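Local coordinates for centrosomal protein 43 (Homo sapiens, PDB 2D68) that is required for anchoring microtubules to centrosomes and for ciliation, and forms homodimers through an N-terminal helical domain, at residues L61-A66 / L75-R80. Sequence-based numbering, arbitrary orientation.
Sequences LGIIEA and LLEVIR
The C-terminal end of helix 54-61 and the loop leaving it, through L61 and I63, pack against helix 74-80 in the FOP N-terminal dimerisation domain. L61 lays CD1 on CG2 of V78 at 4.0 Å, the two side chains crossing at about a right angle. I63 reaches in from the loop: with CG1 anti to the carbonyl carbon (chi1 -66°), its CD1 lies 4.0 Å from CG of E77 and also meets V78 CG2, so this valine methyl is shared by both. A Schellman motif, with G62 at positive phi, ends helix 54-61 and turns the chain between the two hydrophobic residues. V78 also packs on V78 of the second subunit, while L61 touches L20 and L24 of helix 16-31 of its own chain. The E77 and I63 side chains run antiparallel past one another, and E77 bends at chi2 (70°), bringing its carboxylate to R80 one turn on. The guanidinium edge of R80 reaches it through NE, 3.0 Å from OE1 of E77, and NH2, 2.9 Å from OE2 of E77, approaching both oxygens well out of the carboxylate plane. Cut back to an alanine, E77 would probably no longer cover I63 CD1 with its CG and would leave the R80 guanidinium without this carboxylate, more able to turn.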
loop_
_atom_site.group_PDB
_atom_site.type_symbol
_atom_site.label_atom_id
_atom_site.label_comp_id
_atom_site.label_asym_id
_atom_site.label_seq_id
_atom_site.Cartn_x
_atom_site.Cartn_y
_atom_site.Cartn_z
ATOM N N LEU B 61 -4.230 9.572 -10.358
ATOM C CA LEU B 61 -3.279 8.705 -11.051
ATOM C C LEU B 61 -3.555 8.590 -12.560
ATOM O O LEU B 61 -2.753 8.025 -13.311
ATOM C CB LEU B 61 -3.304 7.311 -10.424
ATOM C CG LEU B 61 -2.769 7.190 -8.999
ATOM C CD1 LEU B 61 -3.280 5.928 -8.366
ATOM C CD2 LEU B 61 -1.240 7.179 -9.013
ATOM N N GLY B 62 -4.701 9.105 -12.994
ATOM C CA GLY B 62 -5.081 9.026 -14.413
ATOM C C GLY B 62 -5.655 7.679 -14.800
ATOM O O GLY B 62 -5.770 7.354 -15.997
ATOM N N ILE B 63 -6.039 6.888 -13.800
ATOM C CA ILE B 63 -6.653 5.581 -14.036
ATOM C C ILE B 63 -8.153 5.721 -14.299
ATOM O O ILE B 63 -8.865 6.398 -13.559
ATOM C CB ILE B 63 -6.362 4.621 -12.853
ATOM C CG1 ILE B 63 -4.850 4.338 -12.815
ATOM C CG2 ILE B 63 -7.180 3.342 -12.945
ATOM C CD1 ILE B 63 -4.351 3.729 -11.515
ATOM N N ILE B 64 -8.625 5.087 -15.372
ATOM C CA ILE B 64 -10.053 5.103 -15.718
ATOM C C ILE B 64 -10.687 3.798 -15.224
ATOM O O ILE B 64 -10.290 2.714 -15.656
ATOM C CB ILE B 64 -10.269 5.247 -17.258
ATOM C CG1 ILE B 64 -9.527 6.463 -17.823
ATOM C CG2 ILE B 64 -11.762 5.291 -17.599
ATOM C CD1 ILE B 64 -9.217 6.358 -19.324
ATOM N N GLU B 65 -11.656 3.868 -14.307
ATOM C CA GLU B 65 -12.329 2.621 -13.886
ATOM C C GLU B 65 -12.959 1.898 -15.064
ATOM O O GLU B 65 -13.636 2.504 -15.914
ATOM C CB GLU B 65 -13.404 2.823 -12.808
ATOM C CG GLU B 65 -12.897 3.353 -11.501
ATOM C CD GLU B 65 -12.143 2.349 -10.598
ATOM O OE1 GLU B 65 -11.767 1.205 -10.976
ATOM O OE2 GLU B 65 -11.887 2.756 -9.468
ATOM N N ALA B 66 -12.733 0.595 -15.102
ATOM C CA ALA B 66 -13.267 -0.252 -16.161
ATOM C C ALA B 66 -13.416 -1.664 -15.610
ATOM O O ALA B 66 -13.050 -1.931 -14.456
ATOM C CB ALA B 66 -12.340 -0.214 -17.371
ATOM N N LEU B 75 -3.948 -0.393 -6.124
ATOM C CA LEU B 75 -2.514 -0.725 -6.177
ATOM C C LEU B 75 -2.219 -1.857 -7.146
ATOM O O LEU B 75 -1.121 -1.953 -7.687
ATOM C CB LEU B 75 -1.981 -1.083 -4.787
ATOM C CG LEU B 75 -1.565 0.092 -3.915
ATOM C CD1 LEU B 75 -1.240 -0.361 -2.493
ATOM C CD2 LEU B 75 -0.364 0.841 -4.534
ATOM N N LEU B 76 -3.197 -2.738 -7.376
ATOM C CA LEU B 76 -2.977 -3.772 -8.393
ATOM C C LEU B 76 -2.723 -3.138 -9.771
ATOM O O LEU B 76 -1.825 -3.572 -10.517
ATOM C CB LEU B 76 -4.156 -4.742 -8.448
ATOM C CG LEU B 76 -3.941 -5.833 -9.507
ATOM C CD1 LEU B 76 -2.727 -6.666 -9.236
ATOM C CD2 LEU B 76 -5.188 -6.706 -9.610
ATOM N N GLU B 77 -3.506 -2.118 -10.113
ATOM C CA GLU B 77 -3.362 -1.462 -11.408
ATOM C C GLU B 77 -2.062 -0.672 -11.480
ATOM O O GLU B 77 -1.356 -0.670 -12.508
ATOM C CB GLU B 77 -4.559 -0.547 -11.671
ATOM C CG GLU B 77 -4.575 0.009 -13.088
ATOM C CD GLU B 77 -4.874 -1.021 -14.184
ATOM O OE1 GLU B 77 -4.856 -2.247 -13.957
ATOM O OE2 GLU B 77 -5.130 -0.572 -15.313
ATOM N N VAL B 78 -1.731 -0.027 -10.374
ATOM C CA VAL B 78 -0.453 0.686 -10.281
ATOM C C VAL B 78 0.693 -0.289 -10.545
ATOM O O VAL B 78 1.572 -0.033 -11.379
ATOM C CB VAL B 78 -0.300 1.394 -8.916
ATOM C CG1 VAL B 78 1.094 1.984 -8.808
ATOM C CG2 VAL B 78 -1.354 2.498 -8.777
ATOM N N ILE B 79 0.677 -1.442 -9.882
ATOM C CA ILE B 79 1.787 -2.371 -10.026
ATOM C C ILE B 79 1.824 -3.058 -11.410
ATOM O O ILE B 79 2.906 -3.286 -11.962
ATOM C CB ILE B 79 1.846 -3.356 -8.839
ATOM C CG1 ILE B 79 2.264 -2.620 -7.553
ATOM C CG2 ILE B 79 2.778 -4.522 -9.132
ATOM C CD1 ILE B 79 3.531 -1.766 -7.675
ATOM N N ARG B 80 0.656 -3.355 -11.990
ATOM C CA ARG B 80 0.613 -3.874 -13.362
ATOM C C ARG B 80 1.329 -2.924 -14.335
ATOM O O ARG B 80 2.031 -3.367 -15.256
ATOM C CB ARG B 80 -0.829 -4.102 -13.807
ATOM C CG ARG B 80 -0.951 -4.777 -15.174
ATOM C CD ARG B 80 -2.411 -4.940 -15.573
ATOM N NE ARG B 80 -3.062 -3.668 -15.914
ATOM C CZ ARG B 80 -2.846 -2.997 -17.046
ATOM N NH1 ARG B 80 -1.990 -3.477 -17.955
ATOM N NH2 ARG B 80 -3.488 -1.857 -17.276
#